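Local coordinates for putative cytoplasmic protein (Salmonella enterica subsp. enterica serovar Typhimurium, PDB 4IQN) that is of unknown function and belongs to an uncharacterised sequence family, DUF5066, at residues 94-99 with 152-157; 114-119 with 208-213; 123-128 with 135-140. All blocks are in the same frame, centred on the assembly; numbering follows the deposited sequence.

Contact 1: 94-99 with 152-157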
loop_
_atom_site.group_PDB
_atom_site.type_symbol
_atom_site.label_atom_id
_atom_site.label_comp_id
_atom_site.label_asym_id
_atom_site.label_seq_id
_atom_site.Cartn_x
_atom_site.Cartn_y
_atom_site.Cartn_z
ATOM N N GLU A 94 -5.384 -10.203 -8.643
ATOM C CA GLU A 94 -4.413 -11.313 -8.729
ATOM C C GLU A 94 -4.174 -11.923 -7.361
ATOM O O GLU A 94 -4.186 -13.166 -7.203
ATOM C CB GLU A 94 -3.088 -10.901 -9.388
ATOM C CG GLU A 94 -3.194 -10.805 -10.919
ATOM C CD GLU A 94 -1.922 -10.317 -11.637
ATOM O OE1 GLU A 94 -0.928 -9.941 -10.962
ATOM O OE2 GLU A 94 -1.923 -10.302 -12.899
ATOM N N GLU A 95 -3.995 -11.055 -6.378
ATOM C CA GLU A 95 -3.822 -11.485 -4.987
ATOM C C GLU A 95 -5.053 -12.256 -4.525
ATOM O O GLU A 95 -4.934 -13.290 -3.897
ATOM C CB GLU A 95 -3.579 -10.273 -4.086
ATOM C CG GLU A 95 -2.225 -9.597 -4.292
ATOM C CD GLU A 95 -2.145 -8.556 -5.445
ATOM O OE1 GLU A 95 -3.132 -8.391 -6.216
ATOM O OE2 GLU A 95 -1.057 -7.906 -5.545
ATOM N N ALA A 96 -6.238 -11.769 -4.887
ATOM C CA ALA A 96 -7.504 -12.452 -4.539
ATOM C C ALA A 96 -7.660 -13.815 -5.189
ATOM O O ALA A 96 -8.116 -14.782 -4.567
ATOM C CB ALA A 96 -8.701 -11.569 -4.918
ATOM N N TYR A 97 -7.294 -13.877 -6.457
ATOM C CA TYR A 97 -7.334 -15.089 -7.228
ATOM C C TYR A 97 -6.393 -16.157 -6.658
ATOM O O TYR A 97 -6.795 -17.317 -6.423
ATOM C CB TYR A 97 -6.942 -14.755 -8.644
ATOM C CG TYR A 97 -7.371 -15.733 -9.680
ATOM C CD1 TYR A 97 -8.716 -15.974 -9.903
ATOM C CD2 TYR A 97 -6.452 -16.385 -10.458
ATOM C CE1 TYR A 97 -9.133 -16.838 -10.892
ATOM C CE2 TYR A 97 -6.853 -17.269 -11.452
ATOM C CZ TYR A 97 -8.205 -17.493 -11.666
ATOM O OH TYR A 97 -8.672 -18.360 -12.640
ATOM N N TYR A 98 -5.155 -15.751 -6.399
ATOM C CA TYR A 98 -4.180 -16.638 -5.737
ATOM C C TYR A 98 -4.682 -17.022 -4.324
ATOM O O TYR A 98 -4.413 -18.135 -3.840
ATOM C CB TYR A 98 -2.773 -15.985 -5.711
ATOM C CG TYR A 98 -1.919 -16.518 -4.619
ATOM C CD1 TYR A 98 -1.191 -17.708 -4.793
ATOM C CD2 TYR A 98 -1.862 -15.885 -3.365
ATOM C CE1 TYR A 98 -0.416 -18.240 -3.771
ATOM C CE2 TYR A 98 -1.083 -16.408 -2.335
ATOM C CZ TYR A 98 -0.368 -17.584 -2.544
ATOM O OH TYR A 98 0.379 -18.087 -1.551
ATOM N N GLY A 99 -5.406 -16.125 -3.667
ATOM C CA GLY A 99 -5.869 -16.337 -2.295
ATOM C C GLY A 99 -6.816 -17.515 -2.111
ATOM O O GLY A 99 -6.843 -18.132 -1.058
ATOM N N ALA A 152 -3.465 -1.066 4.247
ATOM C CA ALA A 152 -4.304 -2.265 4.241
ATOM C C ALA A 152 -3.421 -3.468 3.969
ATOM O O ALA A 152 -2.389 -3.356 3.271
ATOM C CB ALA A 152 -5.372 -2.160 3.196
ATOM N N ARG A 153 -3.840 -4.616 4.509
ATOM C CA ARG A 153 -3.183 -5.881 4.295
ATOM C C ARG A 153 -4.143 -6.901 3.700
ATOM O O ARG A 153 -5.353 -6.856 3.966
ATOM C CB ARG A 153 -2.596 -6.438 5.624
ATOM C CG ARG A 153 -1.380 -5.700 6.090
ATOM C CD ARG A 153 -0.913 -6.185 7.439
ATOM N NE ARG A 153 0.340 -5.595 7.845
ATOM C CZ ARG A 153 1.546 -6.157 7.706
ATOM N NH1 ARG A 153 1.697 -7.367 7.207
ATOM N NH2 ARG A 153 2.612 -5.521 8.131
HETATM N N MSE A 154 -3.605 -7.820 2.906
HETATM C CA MSE A 154 -4.384 -8.936 2.377
HETATM C C MSE A 154 -3.600 -10.218 2.495
HETATM O O MSE A 154 -2.450 -10.320 2.088
HETATM C CB MSE A 154 -4.858 -8.647 0.961
HETATM C CG MSE A 154 -5.555 -9.833 0.324
HETATM SE SE MSE A 154 -6.184 -9.243 -1.402
HETATM C CE MSE A 154 -7.692 -10.475 -1.540
ATOM N N GLU A 155 -4.231 -11.225 3.049
ATOM C CA GLU A 155 -3.624 -12.544 3.161
ATOM C C GLU A 155 -4.662 -13.560 2.803
ATOM O O GLU A 155 -5.756 -13.527 3.348
ATOM C CB GLU A 155 -3.155 -12.811 4.578
ATOM C CG GLU A 155 -2.293 -14.069 4.635
ATOM C CD GLU A 155 -2.013 -14.478 6.047
ATOM O OE1 GLU A 155 -2.973 -14.878 6.774
ATOM O OE2 GLU A 155 -0.822 -14.394 6.411
ATOM N N ARG A 156 -4.317 -14.458 1.894
ATOM C CA ARG A 156 -5.271 -15.363 1.271
ATOM C C ARG A 156 -6.548 -14.591 0.912
ATOM O O ARG A 156 -6.499 -13.653 0.124
ATOM C CB ARG A 156 -5.490 -16.597 2.140
ATOM C CG ARG A 156 -4.216 -17.443 2.240
ATOM C CD ARG A 156 -3.980 -17.856 3.665
ATOM N NE ARG A 156 -5.096 -18.636 4.170
ATOM C CZ ARG A 156 -5.309 -18.909 5.462
ATOM N NH1 ARG A 156 -6.351 -19.662 5.818
ATOM N NH2 ARG A 156 -4.487 -18.437 6.410
ATOM N N ASN A 157 -7.678 -14.972 1.475
ATOM C CA ASN A 157 -8.925 -14.312 1.161
ATOM C C ASN A 157 -9.306 -13.130 2.015
ATOM O O ASN A 157 -10.387 -12.593 1.822
ATOM C CB ASN A 157 -10.051 -15.326 1.330
ATOM C CG ASN A 157 -10.128 -15.849 2.754
ATOM O OD1 ASN A 157 -9.128 -16.365 3.266
ATOM N ND2 ASN A 157 -11.284 -15.683 3.417
HETATM O O HOH W 1 -4.184 -13.227 -1.232
#
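Helix-on-sheet packing brings E95, A96 and G99 of helix 93-99 against M154 and R156, where strand 151-155 of the four-stranded antiparallel sheet runs into the hairpin turn leading to strand 158-161. M154, a selenomethionine, carries the side-chain part. Its CG is anti to the backbone N (chi1 174°), and the chain runs on extended, so the methyl end arrives at the helix backbone. CE lies 3.6 Å from A96 CA and 3.7 Å from A96 CB, while SE runs past E95 with 3.9 Å to its CB. Farther out, E95 bends at chi2 (84°) and carries its carboxylate away from the strand. There OE2 forms a salt bridge with R127 and a hydrogen bond with Y90, which ties the carboxylate to strand 124-128 and to the loop before the helix.

Toward the end of the helix the packing passes to the backbone. R156 and N157 have backbone angles close to those of a type II' turn, with R156 at a positive phi of 43°. G99, with no side chain, lets R156 O come to 3.7 Å from its CA. R156 itself offers CB to the glycine carbonyl and then bends at chi2 and chi3 away from the helix, NH2 making a long salt bridge with E155 OE1. Water joins the two backbones: one molecule donates to E95 O at 2.8 Å and to R156 O at 2.7 Å. The same E95 O already accepts the helical bond from G99 N at 2.9 Å, leaving this carbonyl oxygen held by two donors, one from the helix and one from the bridging water.

Contact 2: 114-119 with 208-213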
loop_
_atom_site.group_PDB
_atom_site.type_symbol
_atom_site.label_atom_id
_atom_site.label_comp_id
_atom_site.label_asym_id
_atom_site.label_seq_id
_atom_site.Cartn_x
_atom_site.Cartn_y
_atom_site.Cartn_z
ATOM N N PRO A 114 -14.678 -9.579 -13.071
ATOM C CA PRO A 114 -14.039 -9.224 -11.819
ATOM C C PRO A 114 -13.926 -10.251 -10.729
ATOM O O PRO A 114 -14.913 -10.923 -10.422
ATOM C CB PRO A 114 -14.870 -8.032 -11.341
ATOM C CG PRO A 114 -16.243 -8.346 -11.815
ATOM C CD PRO A 114 -16.062 -9.046 -13.135
ATOM N N VAL A 115 -12.728 -10.355 -10.151
ATOM C CA VAL A 115 -12.521 -11.283 -9.037
ATOM C C VAL A 115 -12.937 -10.626 -7.716
ATOM O O VAL A 115 -13.716 -11.192 -6.941
ATOM C CB VAL A 115 -11.076 -11.780 -8.998
ATOM C CG1 VAL A 115 -10.838 -12.648 -7.758
ATOM C CG2 VAL A 115 -10.784 -12.629 -10.220
ATOM N N TRP A 116 -12.397 -9.449 -7.456
ATOM C CA TRP A 116 -12.729 -8.644 -6.292
ATOM C C TRP A 116 -13.857 -7.705 -6.615
ATOM O O TRP A 116 -14.167 -7.490 -7.787
ATOM C CB TRP A 116 -11.510 -7.836 -5.871
ATOM C CG TRP A 116 -11.442 -7.478 -4.446
ATOM C CD1 TRP A 116 -11.478 -6.240 -3.912
ATOM C CD2 TRP A 116 -11.286 -8.396 -3.320
ATOM N NE1 TRP A 116 -11.340 -6.307 -2.543
ATOM C CE2 TRP A 116 -11.243 -7.619 -2.164
ATOM C CE3 TRP A 116 -11.170 -9.780 -3.216
ATOM C CZ2 TRP A 116 -11.077 -8.183 -0.882
ATOM C CZ3 TRP A 116 -11.044 -10.339 -1.970
ATOM C CH2 TRP A 116 -10.992 -9.539 -0.814
ATOM N N SER A 117 -14.490 -7.169 -5.581
ATOM C CA SER A 117 -15.566 -6.199 -5.733
ATOM C C SER A 117 -15.131 -5.043 -6.620
ATOM O O SER A 117 -13.980 -4.647 -6.613
ATOM C CB SER A 117 -15.965 -5.638 -4.380
ATOM O OG SER A 117 -16.944 -4.616 -4.519
ATOM N N ASN A 118 -16.064 -4.547 -7.412
ATOM C CA ASN A 118 -15.831 -3.331 -8.224
ATOM C C ASN A 118 -16.814 -2.238 -7.838
ATOM O O ASN A 118 -17.155 -1.381 -8.645
ATOM C CB ASN A 118 -15.931 -3.638 -9.723
ATOM C CG ASN A 118 -17.250 -4.264 -10.138
ATOM O OD1 ASN A 118 -18.178 -4.458 -9.348
ATOM N ND2 ASN A 118 -17.349 -4.556 -11.412
ATOM N N ASP A 119 -17.290 -2.269 -6.600
ATOM C CA ASP A 119 -18.237 -1.264 -6.151
ATOM C C ASP A 119 -17.671 0.141 -6.445
ATOM O O ASP A 119 -16.491 0.399 -6.211
ATOM C CB ASP A 119 -18.533 -1.410 -4.669
ATOM C CG ASP A 119 -19.628 -0.492 -4.201
ATOM O OD1 ASP A 119 -19.406 0.712 -3.992
ATOM O OD2 ASP A 119 -20.742 -0.990 -4.023
ATOM N N ASP A 208 -16.033 -2.497 4.377
ATOM C CA ASP A 208 -17.115 -3.450 4.326
ATOM C C ASP A 208 -17.385 -3.909 2.887
ATOM O O ASP A 208 -17.923 -4.980 2.679
ATOM C CB ASP A 208 -18.354 -2.830 4.973
ATOM C CG ASP A 208 -19.479 -3.802 5.127
ATOM O OD1 ASP A 208 -19.351 -4.791 5.878
ATOM O OD2 ASP A 208 -20.508 -3.554 4.512
ATOM N N LEU A 209 -16.991 -3.102 1.896
ATOM C CA LEU A 209 -17.127 -3.473 0.479
ATOM C C LEU A 209 -15.988 -4.359 -0.074
ATOM O O LEU A 209 -16.091 -4.893 -1.182
ATOM C CB LEU A 209 -17.237 -2.194 -0.383
ATOM C CG LEU A 209 -18.369 -1.247 0.018
ATOM C CD1 LEU A 209 -18.257 0.116 -0.668
ATOM C CD2 LEU A 209 -19.719 -1.882 -0.233
ATOM N N GLU A 210 -14.891 -4.497 0.667
ATOM C CA GLU A 210 -13.717 -5.257 0.175
ATOM C C GLU A 210 -13.920 -6.759 0.347
ATOM O O GLU A 210 -13.669 -7.322 1.436
ATOM C CB GLU A 210 -12.446 -4.837 0.941
ATOM C CG GLU A 210 -12.127 -3.335 0.846
ATOM C CD GLU A 210 -11.563 -2.879 -0.492
ATOM O OE1 GLU A 210 -11.458 -3.705 -1.448
ATOM O OE2 GLU A 210 -11.211 -1.660 -0.557
ATOM N N ASP A 211 -14.361 -7.411 -0.693
ATOM C CA ASP A 211 -14.576 -8.872 -0.696
ATOM C C ASP A 211 -14.642 -9.278 -2.146
ATOM O O ASP A 211 -14.683 -8.417 -3.070
ATOM C CB ASP A 211 -15.876 -9.243 0.056
ATOM C CG ASP A 211 -15.909 -10.731 0.550
ATOM O OD1 ASP A 211 -15.008 -11.559 0.286
ATOM O OD2 ASP A 211 -16.898 -11.084 1.204
ATOM N N TYR A 212 -14.640 -10.578 -2.348
ATOM C CA TYR A 212 -14.830 -11.205 -3.631
ATOM C C TYR A 212 -16.137 -10.740 -4.210
ATOM O O TYR A 212 -17.137 -10.501 -3.495
ATOM C CB TYR A 212 -14.821 -12.738 -3.479
ATOM C CG TYR A 212 -13.443 -13.265 -3.195
ATOM C CD1 TYR A 212 -12.550 -13.541 -4.228
ATOM C CD2 TYR A 212 -13.031 -13.489 -1.889
ATOM C CE1 TYR A 212 -11.277 -13.998 -3.977
ATOM C CE2 TYR A 212 -11.756 -13.957 -1.621
ATOM C CZ TYR A 212 -10.883 -14.214 -2.662
ATOM O OH TYR A 212 -9.609 -14.662 -2.419
ATOM N N HIS A 213 -16.123 -10.591 -5.511
ATOM C CA HIS A 213 -17.339 -10.211 -6.264
ATOM C C HIS A 213 -18.337 -11.345 -6.262
ATOM O O HIS A 213 -17.973 -12.508 -6.401
ATOM C CB HIS A 213 -16.969 -9.830 -7.698
ATOM C CG HIS A 213 -17.946 -8.900 -8.344
ATOM N ND1 HIS A 213 -19.215 -9.285 -8.696
ATOM C CD2 HIS A 213 -17.839 -7.599 -8.698
ATOM C CE1 HIS A 213 -19.850 -8.269 -9.254
ATOM N NE2 HIS A 213 -19.029 -7.237 -9.282
#
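W116 and the backbone of 210-212 form the first shell. With CG anti to the backbone N (chi1 -153°), the indole lies flat against the peptide chain, D211 O 3.4 Å above its plane near the centre, while its NE1 reaches E210 OE1 at 2.8 Å, the acceptor lying in the ring plane. At the end away from NE1, the CZ3 edge points at the face of the Y212 ring in an edge-to-face pair, centroids 5.0 Å apart and planes at 67°. Two backbone bonds flank the tryptophan: H213 N to V115 O at 2.9 Å, nearly straight, and S117 N to D211 O at 2.8 Å. H213 is held on one ring face by P114 CG, a CH-pi contact 3.9 Å from the centroid, and its NE2 makes a weak bond to N118 OD1 at 2.9 Å.

A second shell fixes these groups. E210 OE2 is shared by R41 and Y139, which sets the carboxylate for the indole, and Y212 OH bonds to A96 O. D93 takes the W116 backbone N. S117 OG accepts from D119 N at 3.2 Å, shaping the loop as an ST turn, while H213 ND1 bonds to A215 N. Two irregular loops are thus joined by a single isolated beta bridge at W116 and Y212, ending in a histidine N-cap that starts helix 214-217.

Contact 3: 123-128 with 135-140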
loop_
_atom_site.group_PDB
_atom_site.type_symbol
_atom_site.label_atom_id
_atom_site.label_comp_id
_atom_site.label_asym_id
_atom_site.label_seq_id
_atom_site.Cartn_x
_atom_site.Cartn_y
_atom_site.Cartn_z
ATOM N N PRO A 123 -12.045 2.858 -2.726
ATOM C CA PRO A 123 -10.952 3.786 -2.877
ATOM C C PRO A 123 -9.831 3.191 -3.691
ATOM O O PRO A 123 -9.711 1.974 -3.820
ATOM C CB PRO A 123 -10.460 3.999 -1.442
ATOM C CG PRO A 123 -10.808 2.734 -0.750
ATOM C CD PRO A 123 -12.090 2.284 -1.362
ATOM N N ALA A 124 -8.988 4.058 -4.227
ATOM C CA ALA A 124 -7.772 3.618 -4.907
ATOM C C ALA A 124 -6.837 2.899 -3.973
ATOM O O ALA A 124 -6.929 3.101 -2.781
ATOM C CB ALA A 124 -7.047 4.791 -5.534
ATOM N N LEU A 125 -5.946 2.098 -4.540
ATOM C CA LEU A 125 -4.891 1.399 -3.802
ATOM C C LEU A 125 -3.568 1.675 -4.466
ATOM O O LEU A 125 -3.484 1.748 -5.668
ATOM C CB LEU A 125 -5.103 -0.131 -3.807
ATOM C CG LEU A 125 -6.432 -0.618 -3.253
ATOM C CD1 LEU A 125 -6.657 -2.100 -3.526
ATOM C CD2 LEU A 125 -6.473 -0.330 -1.767
ATOM N N ILE A 126 -2.530 1.817 -3.650
ATOM C CA ILE A 126 -1.159 1.809 -4.112
ATOM C C ILE A 126 -0.515 0.578 -3.536
ATOM O O ILE A 126 -0.494 0.406 -2.294
ATOM C CB ILE A 126 -0.378 3.070 -3.671
ATOM C CG1 ILE A 126 -0.933 4.351 -4.324
ATOM C CG2 ILE A 126 1.092 2.937 -4.012
ATOM C CD1 ILE A 126 -0.217 5.609 -3.840
ATOM N N ARG A 127 0.049 -0.260 -4.399
ATOM C CA ARG A 127 0.681 -1.506 -3.930
ATOM C C ARG A 127 2.039 -1.199 -3.354
ATOM O O ARG A 127 2.818 -0.456 -3.942
ATOM C CB ARG A 127 0.831 -2.495 -5.085
ATOM C CG ARG A 127 1.330 -3.898 -4.752
ATOM C CD ARG A 127 0.419 -4.606 -3.783
ATOM N NE ARG A 127 0.525 -6.046 -3.957
ATOM C CZ ARG A 127 1.348 -6.848 -3.280
ATOM N NH1 ARG A 127 2.155 -6.389 -2.315
ATOM N NH2 ARG A 127 1.321 -8.134 -3.554
ATOM N N ILE A 128 2.329 -1.779 -2.198
ATOM C CA ILE A 128 3.657 -1.694 -1.552
ATOM C C ILE A 128 4.276 -3.092 -1.586
ATOM O O ILE A 128 3.594 -4.084 -1.306
ATOM C CB ILE A 128 3.522 -1.232 -0.095
ATOM C CG1 ILE A 128 2.998 0.197 -0.019
ATOM C CG2 ILE A 128 4.845 -1.377 0.707
ATOM C CD1 ILE A 128 3.940 1.275 -0.535
ATOM N N ALA A 135 0.040 -9.214 0.999
ATOM C CA ALA A 135 0.009 -7.987 0.169
ATOM C C ALA A 135 -0.201 -6.781 1.068
ATOM O O ALA A 135 -0.996 -6.838 2.031
ATOM C CB ALA A 135 -1.114 -8.083 -0.893
ATOM N N ILE A 136 0.460 -5.660 0.741
ATOM C CA ILE A 136 0.383 -4.459 1.518
ATOM C C ILE A 136 -0.054 -3.357 0.539
ATOM O O ILE A 136 0.456 -3.322 -0.600
ATOM C CB ILE A 136 1.775 -4.040 2.049
ATOM C CG1 ILE A 136 2.505 -5.151 2.826
ATOM C CG2 ILE A 136 1.723 -2.762 2.852
ATOM C CD1 ILE A 136 1.779 -5.576 4.052
ATOM N N PHE A 137 -0.970 -2.480 0.978
ATOM C CA PHE A 137 -1.473 -1.400 0.107
ATOM C C PHE A 137 -1.580 -0.128 0.920
ATOM O O PHE A 137 -1.875 -0.139 2.113
ATOM C CB PHE A 137 -2.872 -1.686 -0.438
ATOM C CG PHE A 137 -3.068 -3.044 -1.012
ATOM C CD1 PHE A 137 -2.859 -3.300 -2.358
ATOM C CD2 PHE A 137 -3.503 -4.090 -0.215
ATOM C CE1 PHE A 137 -3.037 -4.555 -2.892
ATOM C CE2 PHE A 137 -3.709 -5.327 -0.741
ATOM C CZ PHE A 137 -3.468 -5.584 -2.074
ATOM N N ILE A 138 -1.346 0.995 0.270
ATOM C CA ILE A 138 -1.746 2.241 0.793
ATOM C C ILE A 138 -3.200 2.413 0.363
ATOM O O ILE A 138 -3.531 2.259 -0.836
ATOM C CB ILE A 138 -0.859 3.406 0.288
ATOM C CG1 ILE A 138 0.635 3.110 0.471
ATOM C CG2 ILE A 138 -1.196 4.658 1.040
ATOM C CD1 ILE A 138 1.504 4.235 -0.075
ATOM N N TYR A 139 -4.044 2.719 1.336
ATOM C CA TYR A 139 -5.503 2.771 1.151
ATOM C C TYR A 139 -5.884 4.213 0.942
ATOM O O TYR A 139 -5.873 4.998 1.890
ATOM C CB TYR A 139 -6.198 2.205 2.413
ATOM C CG TYR A 139 -7.569 1.644 2.190
ATOM C CD1 TYR A 139 -7.768 0.540 1.361
ATOM C CD2 TYR A 139 -8.686 2.192 2.822
ATOM C CE1 TYR A 139 -9.056 0.011 1.150
ATOM C CE2 TYR A 139 -9.975 1.654 2.610
ATOM C CZ TYR A 139 -10.153 0.572 1.773
ATOM O OH TYR A 139 -11.435 0.035 1.558
ATOM N N ILE A 140 -6.205 4.585 -0.310
ATOM C CA ILE A 140 -6.326 5.994 -0.656
ATOM C C ILE A 140 -7.735 6.532 -0.343
ATOM O O ILE A 140 -8.606 6.552 -1.193
ATOM C CB ILE A 140 -5.993 6.211 -2.125
ATOM C CG1 ILE A 140 -4.646 5.605 -2.499
ATOM C CG2 ILE A 140 -6.026 7.711 -2.486
ATOM C CD1 ILE A 140 -3.424 6.118 -1.733
#
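I126 and I138 exchange a reciprocal pair of backbone hydrogen bonds, I126 N to I138 O at 3.0 Å and I138 N to I126 O at 2.8 Å. I128 N adds a bond to I136 O at 2.9 Å, and I140 N bonds to A124 O at the other end. Between these, in the non-hydrogen-bonded pairs, CA-H groups also point at carbonyls: F137 CA lies 3.2 Å from I126 O, and L125 CA approaches I138 O.

Apolar contacts divide by sheet face. I126, I128, I136, I138 and I140 line one side together with A124. I126 and I138 stand side by side through their CB atoms, while diagonal pairs interlock by branches: I126 CD1 on I140 CD1, and I128 CG1 on I138 CG1. The two strands are the first hairpin of a four-stranded antiparallel sheet, with 135-140 interior and 124-128 outermost of the four, though A124 and L125 also bond to the backbones of K39 and Y90. Helix 166-174 packs through L166 and Y169 on I128 and I136 of the isoleucine side.

Aromatic contacts occupy the other side. P123 CG rests over the face of the Y139 ring, 3.7 Å from its centroid and 25° off the normal, and L125 CD2 touches the same ring at CD1, 3.5 Å away. L125 CD1 lies over the F137 face, toward its rim.

R127 packs its chain and guanidinium on the neighbouring strand. A bend at chi2 (60°) folds the chain back past F137, with CD beside CE1, and one face of the guanidinium lies against A135 CB, 3.6 Å from its plane. NH1 donates to I128 O at 2.9 Å in a bent bond and NE pairs with E95, so both fix the group's rotation.

Contact 3 is the buried one, a hairpin at the middle of the chain held by backbone bonds and branched side chains. Contacts 1 and 2 are partly buried and lie toward the periphery, their centres about 13 and 17 Å from the centre of the chain. Contacts 1 and 3 share the antiparallel sheet, since 135-140 and 151-155 are neighbouring strands, but contact 1 adds a helix through a selenomethionine and a water. Contact 2 involves no regular element; there backbone bonds, an indole and E210 join two loops. W116 of contact 2 packs on A96 and M154 of contact 1, tying the loops to the helix and the sheet.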